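Local structure of putative phosphomannomutase (Thermus thermophilus, 1TUO) at residues 67-72 with 79-84; 37-42 with 118-123; 91-96 with 157-162. The protein probably acts as a magnesium-dependent mutase of the phosphohexose mutase family, moving a phosphoryl group between positions on a phosphosugar. All blocks are in the same frame, centred on the assembly; numbering follows the deposited sequence.

How the contacts relate
Of the segments in these contacts, 37-42 on helix 29-45 comes first. Helix 61-75 and strand 78-82 follow, and contact 1 closes the short loop between them. Segment 91-96, on helix 88-97, opens contact 3. Strand 115-122 then returns to helix 29-45 and closes contact 2, so contact 1 is nested inside that loop. Helix 157-165 closes contact 3 last; contacts 2 and 3 therefore cross. Contacts 1 and 2 pack helices on the same mixed sheet of domain I, and H71 of one meets E37 of the other. L82 of contact 1 and K121 of contact 2 both touch L91. Contact 3 joins helix 88-97 of domain I to helix 157-165, largely of the domain II family.

Contact 1: residues 67-72 with 79-84; sequences ALSGHL and VVLLKG
S69 and V79 make the main part of this contact. CB of S69 lies 3.7 Å from CG1 of V79. The other methyl, CG2, is 3.7 Å from the backbone O of S69 and 3.8 Å from CB of L72. V79 therefore spreads its two branches over one turn of the helix. CG1 stands anti to its own backbone N (chi1 -180°), which leaves CG2 beside that N and turned to S69 O and L72. L72 touches the strand with CB alone. The rest of its side chain runs on to Y39 on helix 29-45.

Helix 61-75 and strand 78-82 are the second and third elements of a right-handed beta-alpha-beta unit that begins with strand 50-55. The unit belongs to the alpha/beta/alpha domain I of the phosphohexose mutases. The short helix and strand segments run nearly antiparallel, at 171°, and their axes come within 8.5 Å. The small serine side chain is consistent with this close approach.

Toward L81 the contact narrows: L81 meets the helix segment only at S69 OG. There the hydroxyl faces hydrocarbon, with L81 CD1 at 3.6 Å and L81 CB at 3.8 Å. No hydrogen bond crosses the contact. The hydroxyl turns back to its own helix and bonds to A65 O. Its polar end is thus satisfied although the residue is buried. Y151 touches S69, V79 and L81, and V53 packs on S69 and L81. Past L81 the chain no longer meets the helix segment. K83 is exposed and G84 partly exposed; neither touches that segment.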
loop_
_atom_site.group_PDB
_atom_site.type_symbol
_atom_site.label_atom_id
_atom_site.label_comp_id
_atom_site.label_asym_id
_atom_site.label_seq_id
_atom_site.Cartn_x
_atom_site.Cartn_y
_atom_site.Cartn_z
ATOM N N ALA A 67 5.452 -14.738 -19.306
ATOM C CA ALA A 67 4.585 -14.771 -20.482
ATOM C C ALA A 67 4.293 -13.352 -20.968
ATOM O O ALA A 67 4.337 -13.071 -22.168
ATOM C CB ALA A 67 3.279 -15.488 -20.148
ATOM N N LEU A 68 3.993 -12.460 -20.031
ATOM C CA LEU A 68 3.707 -11.072 -20.386
ATOM C C LEU A 68 4.951 -10.404 -20.974
ATOM O O LEU A 68 4.866 -9.672 -21.966
ATOM C CB LEU A 68 3.227 -10.295 -19.150
ATOM C CG LEU A 68 3.053 -8.781 -19.304
ATOM C CD1 LEU A 68 2.030 -8.477 -20.391
ATOM C CD2 LEU A 68 2.619 -8.177 -17.964
ATOM N N SER A 69 6.106 -10.661 -20.368
ATOM C CA SER A 69 7.359 -10.070 -20.831
ATOM C C SER A 69 7.662 -10.506 -22.259
ATOM O O SER A 69 7.991 -9.683 -23.121
ATOM C CB SER A 69 8.509 -10.472 -19.899
ATOM O OG SER A 69 8.293 -9.972 -18.582
ATOM N N GLY A 70 7.542 -11.804 -22.510
ATOM C CA GLY A 70 7.809 -12.318 -23.840
ATOM C C GLY A 70 6.861 -11.735 -24.872
ATOM O O GLY A 70 7.284 -11.363 -25.968
ATOM N N HIS A 71 5.578 -11.656 -24.531
ATOM C CA HIS A 71 4.586 -11.116 -25.454
ATOM C C HIS A 71 4.885 -9.659 -25.821
ATOM O O HIS A 71 4.865 -9.285 -27.005
ATOM C CB HIS A 71 3.181 -11.228 -24.843
ATOM C CG HIS A 71 2.073 -11.008 -25.829
ATOM N ND1 HIS A 71 1.066 -11.928 -26.034
ATOM C CD2 HIS A 71 1.812 -9.972 -26.661
ATOM C CE1 HIS A 71 0.234 -11.469 -26.952
ATOM N NE2 HIS A 71 0.663 -10.282 -27.349
ATOM N N LEU A 72 5.163 -8.832 -24.815
ATOM C CA LEU A 72 5.454 -7.428 -25.075
ATOM C C LEU A 72 6.719 -7.302 -25.921
ATOM O O LEU A 72 6.775 -6.487 -26.839
ATOM C CB LEU A 72 5.608 -6.661 -23.756
ATOM C CG LEU A 72 4.329 -6.559 -22.916
ATOM C CD1 LEU A 72 4.636 -5.828 -21.607
ATOM C CD2 LEU A 72 3.241 -5.821 -23.709
ATOM N N VAL A 79 11.966 -5.035 -23.167
ATOM C CA VAL A 79 11.457 -5.486 -21.877
ATOM C C VAL A 79 12.518 -5.916 -20.877
ATOM O O VAL A 79 13.530 -6.514 -21.241
ATOM C CB VAL A 79 10.481 -6.681 -22.058
ATOM C CG1 VAL A 79 9.953 -7.143 -20.705
ATOM C CG2 VAL A 79 9.328 -6.290 -22.966
ATOM N N VAL A 80 12.270 -5.592 -19.612
ATOM C CA VAL A 80 13.137 -5.987 -18.514
ATOM C C VAL A 80 12.239 -6.640 -17.474
ATOM O O VAL A 80 11.292 -6.025 -16.992
ATOM C CB VAL A 80 13.843 -4.783 -17.850
ATOM C CG1 VAL A 80 14.453 -5.212 -16.517
ATOM C CG2 VAL A 80 14.934 -4.243 -18.769
ATOM N N LEU A 81 12.521 -7.898 -17.156
ATOM C CA LEU A 81 11.752 -8.613 -16.148
ATOM C C LEU A 81 12.619 -8.603 -14.896
ATOM O O LEU A 81 13.792 -8.958 -14.951
ATOM C CB LEU A 81 11.495 -10.062 -16.582
ATOM C CG LEU A 81 10.867 -10.973 -15.515
ATOM C CD1 LEU A 81 9.447 -10.514 -15.213
ATOM C CD2 LEU A 81 10.864 -12.427 -16.005
ATOM N N LEU A 82 12.051 -8.181 -13.773
ATOM C CA LEU A 82 12.816 -8.148 -12.541
ATOM C C LEU A 82 12.976 -9.556 -11.998
ATOM O O LEU A 82 12.033 -10.350 -11.998
ATOM C CB LEU A 82 12.136 -7.247 -11.510
ATOM C CG LEU A 82 12.010 -5.790 -11.959
ATOM C CD1 LEU A 82 11.355 -4.969 -10.859
ATOM C CD2 LEU A 82 13.397 -5.234 -12.281
ATOM N N LYS A 83 14.188 -9.852 -11.544
ATOM C CA LYS A 83 14.539 -11.160 -11.011
ATOM C C LYS A 83 13.897 -11.519 -9.676
ATOM O O LYS A 83 14.047 -10.799 -8.681
ATOM C CB LYS A 83 16.062 -11.269 -10.874
ATOM C CG LYS A 83 16.539 -12.628 -10.370
ATOM C CD LYS A 83 18.049 -12.652 -10.186
ATOM C CE LYS A 83 18.521 -14.013 -9.690
ATOM N NZ LYS A 83 17.901 -14.372 -8.381
ATOM N N GLY A 84 13.200 -12.652 -9.669
ATOM C CA GLY A 84 12.558 -13.139 -8.464
ATOM C C GLY A 84 11.372 -12.320 -8.012
ATOM O O GLY A 84 11.040 -11.312 -8.634
#

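Contact 2: residues 37-42 with 118-123; sequences EAYGRH and VKFKDA
Y39 and F120 meet ring to ring. CE1 of F120 sits over the centre of one Y39 face, 3.4 Å above the plane. Its nearest atom there is Y39 CG, at 3.5 Å. CD1 of F120 lies farther out along the tyrosine, 3.5 Å from Y39 CE1. The planes are inclined at 33° and the centroids are 4.3 Å apart. The pair is oblique, with the CD1-CE1 side of the phenylalanine laid over the tyrosine.

The two side chains slide past each other in opposite directions. Y39 extends from helix 29-45 with CG anti to the backbone N (chi1 -174°). F120 rises from strand 115-122 with CG anti to its carbonyl carbon instead (chi1 -63°). These two settings bring the rings together although the CA atoms are 9.1 Å apart. Aliphatic groups also flank the rings. V118 CG1 lies over one face of F120, offset toward its rim, and I136 touches Y39.

The tyrosine hydroxyl reaches the strand through a water. The water lies in the plane of the Y39 ring, 2.5 Å from OH. It donates to K121 O at 2.8 Å. The K121 side chain starts out away from the helix, and its NZ makes a salt bridge with E345.

On the far side of the helix, R41 grips E37 one turn back. Its NE and NH2 both reach OE1, NE on the anti lone pair. E37 OE2 bonds to H71.

The contact packs a helix of domain I on its mixed sheet. Between the segments it is mainly ring against ring, so dispersion probably dominates it. The single polar link is a bridging water, which gives the buried tyrosine OH a partner.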
loop_
_atom_site.group_PDB
_atom_site.type_symbol
_atom_site.label_atom_id
_atom_site.label_comp_id
_atom_site.label_asym_id
_atom_site.label_seq_id
_atom_site.Cartn_x
_atom_site.Cartn_y
_atom_site.Cartn_z
ATOM N N GLU A 37 -1.600 -7.954 -25.289
ATOM C CA GLU A 37 -1.806 -7.364 -26.609
ATOM C C GLU A 37 -2.351 -5.945 -26.482
ATOM O O GLU A 37 -1.911 -5.033 -27.188
ATOM C CB GLU A 37 -2.788 -8.213 -27.422
ATOM C CG GLU A 37 -2.925 -7.771 -28.874
ATOM C CD GLU A 37 -1.720 -8.143 -29.722
ATOM O OE1 GLU A 37 -1.581 -7.585 -30.831
ATOM O OE2 GLU A 37 -0.918 -9.002 -29.292
ATOM N N ALA A 38 -3.315 -5.761 -25.586
ATOM C CA ALA A 38 -3.925 -4.454 -25.368
ATOM C C ALA A 38 -2.891 -3.454 -24.877
ATOM O O ALA A 38 -2.799 -2.334 -25.374
ATOM C CB ALA A 38 -5.042 -4.567 -24.346
ATOM N N TYR A 39 -2.119 -3.871 -23.883
ATOM C CA TYR A 39 -1.096 -3.018 -23.303
ATOM C C TYR A 39 0.001 -2.661 -24.305
ATOM O O TYR A 39 0.432 -1.507 -24.381
ATOM C CB TYR A 39 -0.493 -3.715 -22.077
ATOM C CG TYR A 39 0.476 -2.867 -21.293
ATOM C CD1 TYR A 39 0.138 -1.571 -20.892
ATOM C CD2 TYR A 39 1.718 -3.370 -20.919
ATOM C CE1 TYR A 39 1.019 -0.796 -20.133
ATOM C CE2 TYR A 39 2.604 -2.605 -20.161
ATOM C CZ TYR A 39 2.250 -1.326 -19.773
ATOM O OH TYR A 39 3.123 -0.575 -19.013
ATOM N N GLY A 40 0.440 -3.647 -25.078
ATOM C CA GLY A 40 1.477 -3.402 -26.065
ATOM C C GLY A 40 1.016 -2.435 -27.140
ATOM O O GLY A 40 1.756 -1.525 -27.525
ATOM N N ARG A 41 -0.204 -2.632 -27.632
ATOM C CA ARG A 41 -0.751 -1.759 -28.666
ATOM C C ARG A 41 -0.826 -0.341 -28.122
ATOM O O ARG A 41 -0.508 0.626 -28.820
ATOM C CB ARG A 41 -2.148 -2.230 -29.091
ATOM C CG ARG A 41 -2.155 -3.599 -29.759
ATOM C CD ARG A 41 -3.497 -3.928 -30.409
ATOM N NE ARG A 41 -3.522 -5.300 -30.918
ATOM C CZ ARG A 41 -4.467 -5.798 -31.711
ATOM N NH1 ARG A 41 -5.481 -5.039 -32.103
ATOM N NH2 ARG A 41 -4.398 -7.060 -32.115
ATOM N N HIS A 42 -1.250 -0.224 -26.870
ATOM C CA HIS A 42 -1.358 1.072 -26.220
ATOM C C HIS A 42 -0.004 1.777 -26.149
ATOM O O HIS A 42 0.110 2.969 -26.454
ATOM C CB HIS A 42 -1.909 0.907 -24.806
ATOM C CG HIS A 42 -1.794 2.140 -23.968
ATOM N ND1 HIS A 42 -2.528 3.280 -24.216
ATOM C CD2 HIS A 42 -1.051 2.402 -22.868
ATOM C CE1 HIS A 42 -2.243 4.192 -23.303
ATOM N NE2 HIS A 42 -1.348 3.684 -22.474
ATOM N N VAL A 118 -3.033 -7.805 -12.800
ATOM C CA VAL A 118 -1.961 -7.038 -13.400
ATOM C C VAL A 118 -2.213 -5.582 -13.042
ATOM O O VAL A 118 -3.304 -5.056 -13.261
ATOM C CB VAL A 118 -1.925 -7.195 -14.933
ATOM C CG1 VAL A 118 -0.723 -6.432 -15.495
ATOM C CG2 VAL A 118 -1.829 -8.674 -15.311
ATOM N N LYS A 119 -1.212 -4.947 -12.449
ATOM C CA LYS A 119 -1.314 -3.544 -12.068
ATOM C C LYS A 119 -0.276 -2.766 -12.875
ATOM O O LYS A 119 0.924 -3.042 -12.795
ATOM C CB LYS A 119 -1.065 -3.382 -10.571
ATOM C CG LYS A 119 -2.201 -3.927 -9.705
ATOM C CD LYS A 119 -2.071 -3.450 -8.269
ATOM C CE LYS A 119 -3.303 -3.785 -7.454
ATOM N NZ LYS A 119 -3.173 -3.287 -6.057
ATOM N N PHE A 120 -0.755 -1.788 -13.635
ATOM C CA PHE A 120 0.093 -0.978 -14.507
ATOM C C PHE A 120 0.591 0.304 -13.854
ATOM O O PHE A 120 -0.120 0.941 -13.076
ATOM C CB PHE A 120 -0.674 -0.628 -15.788
ATOM C CG PHE A 120 -1.053 -1.828 -16.613
ATOM C CD1 PHE A 120 -0.080 -2.557 -17.285
ATOM C CD2 PHE A 120 -2.382 -2.233 -16.704
ATOM C CE1 PHE A 120 -0.416 -3.683 -18.044
ATOM C CE2 PHE A 120 -2.729 -3.367 -17.467
ATOM C CZ PHE A 120 -1.743 -4.086 -18.134
ATOM N N LYS A 121 1.818 0.674 -14.201
ATOM C CA LYS A 121 2.459 1.873 -13.669
ATOM C C LYS A 121 2.861 2.740 -14.856
ATOM O O LYS A 121 3.232 2.209 -15.901
ATOM C CB LYS A 121 3.733 1.499 -12.906
ATOM C CG LYS A 121 3.586 0.341 -11.919
ATOM C CD LYS A 121 2.521 0.635 -10.874
ATOM C CE LYS A 121 2.438 -0.489 -9.843
ATOM N NZ LYS A 121 1.399 -0.198 -8.826
ATOM N N ASP A 122 2.798 4.060 -14.711
ATOM C CA ASP A 122 3.225 4.900 -15.819
ATOM C C ASP A 122 4.675 5.333 -15.608
ATOM O O ASP A 122 5.323 4.910 -14.650
ATOM C CB ASP A 122 2.281 6.104 -16.010
ATOM C CG ASP A 122 2.283 7.066 -14.846
ATOM O OD1 ASP A 122 1.328 7.874 -14.772
ATOM O OD2 ASP A 122 3.225 7.046 -14.021
ATOM N N ALA A 123 5.184 6.168 -16.506
ATOM C CA ALA A 123 6.576 6.611 -16.442
ATOM C C ALA A 123 7.029 7.274 -15.146
ATOM O O ALA A 123 8.231 7.320 -14.863
ATOM C CB ALA A 123 6.864 7.531 -17.611
HETATM O O HOH W 1 1.996 1.519 -18.269
#

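Contact 3: residues 91-96 with 157-162; sequences LSFAVR and REAYFE
This is a buried helix-to-helix contact, in which F93 of helix 88-97 packs against A159 and Y160 of helix 157-165. The F93 ring lies against the backbone of the second helix. Y160 CA stands over its face, 4.0 Å from the ring centroid and 27° off the normal, a CH-pi contact. CE2 of F93 is 3.5 Å from Y160 N, and CZ is 3.4 Å from A159 O. CB of A159 adds an apolar touch, 3.9 Å from F93 CE2.

F93 holds CG anti to the backbone N (chi1 159°), and this sends the ring out to the other helix. In the phosphohexose mutase fold the contact joins helix 88-97 of domain I to helix 157-165, which belongs largely to the domain II family. H97, one turn on, stacks on the F93 ring and also touches A159.

F93 CG lies at the edge of the Y160 ring, near its plane, 3.9 Å from Y160 CD1. The ring pair as a whole is oblique, with the planes at 56°. Past this edge, Y160 OH bonds to D347. L343, from a loop, packs on F93. An alanine here would remove the ring and is likely to open a gap beside Y160 CA, with A159 CB and H97 left without their aromatic partner.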
loop_
_atom_site.group_PDB
_atom_site.type_symbol
_atom_site.label_atom_id
_atom_site.label_comp_id
_atom_site.label_asym_id
_atom_site.label_seq_id
_atom_site.Cartn_x
_atom_site.Cartn_y
_atom_site.Cartn_z
ATOM N N LEU A 91 9.235 -2.457 -8.236
ATOM C CA LEU A 91 8.878 -2.427 -9.648
ATOM C C LEU A 91 8.627 -0.980 -10.072
ATOM O O LEU A 91 9.117 -0.531 -11.111
ATOM C CB LEU A 91 7.642 -3.301 -9.901
ATOM C CG LEU A 91 7.065 -3.438 -11.320
ATOM C CD1 LEU A 91 6.189 -2.237 -11.639
ATOM C CD2 LEU A 91 8.186 -3.597 -12.338
ATOM N N SER A 92 7.890 -0.233 -9.258
ATOM C CA SER A 92 7.609 1.161 -9.591
ATOM C C SER A 92 8.906 1.965 -9.634
ATOM O O SER A 92 9.094 2.826 -10.495
ATOM C CB SER A 92 6.632 1.768 -8.582
ATOM O OG SER A 92 5.355 1.150 -8.689
ATOM N N PHE A 93 9.813 1.673 -8.712
ATOM C CA PHE A 93 11.094 2.366 -8.693
ATOM C C PHE A 93 11.870 2.047 -9.971
ATOM O O PHE A 93 12.455 2.935 -10.596
ATOM C CB PHE A 93 11.926 1.919 -7.491
ATOM C CG PHE A 93 13.401 2.169 -7.659
ATOM C CD1 PHE A 93 13.924 3.454 -7.536
ATOM C CD2 PHE A 93 14.254 1.125 -7.996
ATOM C CE1 PHE A 93 15.288 3.690 -7.751
ATOM C CE2 PHE A 93 15.612 1.348 -8.212
ATOM C CZ PHE A 93 16.127 2.638 -8.088
ATOM N N ALA A 94 11.876 0.771 -10.349
ATOM C CA ALA A 94 12.595 0.326 -11.537
ATOM C C ALA A 94 12.110 1.054 -12.786
ATOM O O ALA A 94 12.900 1.420 -13.655
ATOM C CB ALA A 94 12.436 -1.178 -11.705
ATOM N N VAL A 95 10.805 1.264 -12.877
ATOM C CA VAL A 95 10.253 1.960 -14.030
ATOM C C VAL A 95 10.869 3.350 -14.173
ATOM O O VAL A 95 11.285 3.748 -15.258
ATOM C CB VAL A 95 8.725 2.102 -13.911
ATOM C CG1 VAL A 95 8.208 3.080 -14.958
ATOM C CG2 VAL A 95 8.069 0.736 -14.098
ATOM N N ARG A 96 10.927 4.086 -13.070
ATOM C CA ARG A 96 11.466 5.439 -13.102
ATOM C C ARG A 96 12.988 5.423 -13.257
ATOM O O ARG A 96 13.556 6.195 -14.039
ATOM C CB ARG A 96 11.068 6.175 -11.821
ATOM C CG ARG A 96 11.528 7.620 -11.741
ATOM C CD ARG A 96 11.184 8.210 -10.381
ATOM N NE ARG A 96 11.871 9.473 -10.127
ATOM C CZ ARG A 96 11.073 10.079 -9.228
ATOM N NH1 ARG A 96 10.003 9.665 -8.571
ATOM N NH2 ARG A 96 11.753 11.145 -8.799
ATOM N N ARG A 157 17.672 -4.643 -6.864
ATOM C CA ARG A 157 17.565 -4.502 -5.425
ATOM C C ARG A 157 18.547 -3.469 -4.873
ATOM O O ARG A 157 18.161 -2.574 -4.123
ATOM C CB ARG A 157 17.796 -5.857 -4.759
ATOM C CG ARG A 157 17.583 -5.840 -3.269
ATOM C CD ARG A 157 17.708 -7.224 -2.672
ATOM N NE ARG A 157 16.719 -8.142 -3.224
ATOM C CZ ARG A 157 16.247 -9.197 -2.573
ATOM N NH1 ARG A 157 16.679 -9.459 -1.346
ATOM N NH2 ARG A 157 15.347 -9.990 -3.142
ATOM N N GLU A 158 19.817 -3.589 -5.254
ATOM C CA GLU A 158 20.833 -2.662 -4.773
ATOM C C GLU A 158 20.499 -1.215 -5.106
ATOM O O GLU A 158 20.631 -0.333 -4.259
ATOM C CB GLU A 158 22.199 -3.017 -5.366
ATOM C CG GLU A 158 22.811 -4.301 -4.824
ATOM C CD GLU A 158 23.212 -4.197 -3.365
ATOM O OE1 GLU A 158 22.327 -4.298 -2.488
ATOM O OE2 GLU A 158 24.419 -4.007 -3.095
ATOM N N ALA A 159 20.065 -0.969 -6.340
ATOM C CA ALA A 159 19.722 0.388 -6.752
ATOM C C ALA A 159 18.529 0.902 -5.949
ATOM O O ALA A 159 18.464 2.085 -5.613
ATOM C CB ALA A 159 19.407 0.422 -8.246
ATOM N N TYR A 160 17.586 0.012 -5.655
ATOM C CA TYR A 160 16.408 0.377 -4.873
ATOM C C TYR A 160 16.852 0.786 -3.468
ATOM O O TYR A 160 16.349 1.761 -2.909
ATOM C CB TYR A 160 15.439 -0.806 -4.804
ATOM C CG TYR A 160 14.217 -0.575 -3.932
ATOM C CD1 TYR A 160 13.320 0.469 -4.200
ATOM C CD2 TYR A 160 13.956 -1.400 -2.841
ATOM C CE1 TYR A 160 12.191 0.681 -3.389
ATOM C CE2 TYR A 160 12.837 -1.200 -2.031
ATOM C CZ TYR A 160 11.963 -0.159 -2.307
ATOM O OH TYR A 160 10.871 0.039 -1.482
ATOM N N PHE A 161 17.796 0.043 -2.904
ATOM C CA PHE A 161 18.295 0.360 -1.572
ATOM C C PHE A 161 18.981 1.724 -1.582
ATOM O O PHE A 161 18.824 2.516 -0.650
ATOM C CB PHE A 161 19.276 -0.715 -1.086
ATOM C CG PHE A 161 18.634 -2.050 -0.800
ATOM C CD1 PHE A 161 17.331 -2.129 -0.312
ATOM C CD2 PHE A 161 19.349 -3.228 -0.987
ATOM C CE1 PHE A 161 16.752 -3.363 -0.016
ATOM C CE2 PHE A 161 18.781 -4.467 -0.693
ATOM C CZ PHE A 161 17.478 -4.534 -0.207
ATOM N N GLU A 162 19.741 1.999 -2.637
ATOM C CA GLU A 162 20.420 3.285 -2.750
ATOM C C GLU A 162 19.412 4.422 -2.820
ATOM O O GLU A 162 19.641 5.500 -2.278
ATOM C CB GLU A 162 21.316 3.310 -3.992
ATOM C CG GLU A 162 22.655 2.640 -3.780
ATOM C CD GLU A 162 23.492 3.359 -2.733
ATOM O OE1 GLU A 162 23.841 2.733 -1.712
ATOM O OE2 GLU A 162 23.797 4.553 -2.934
#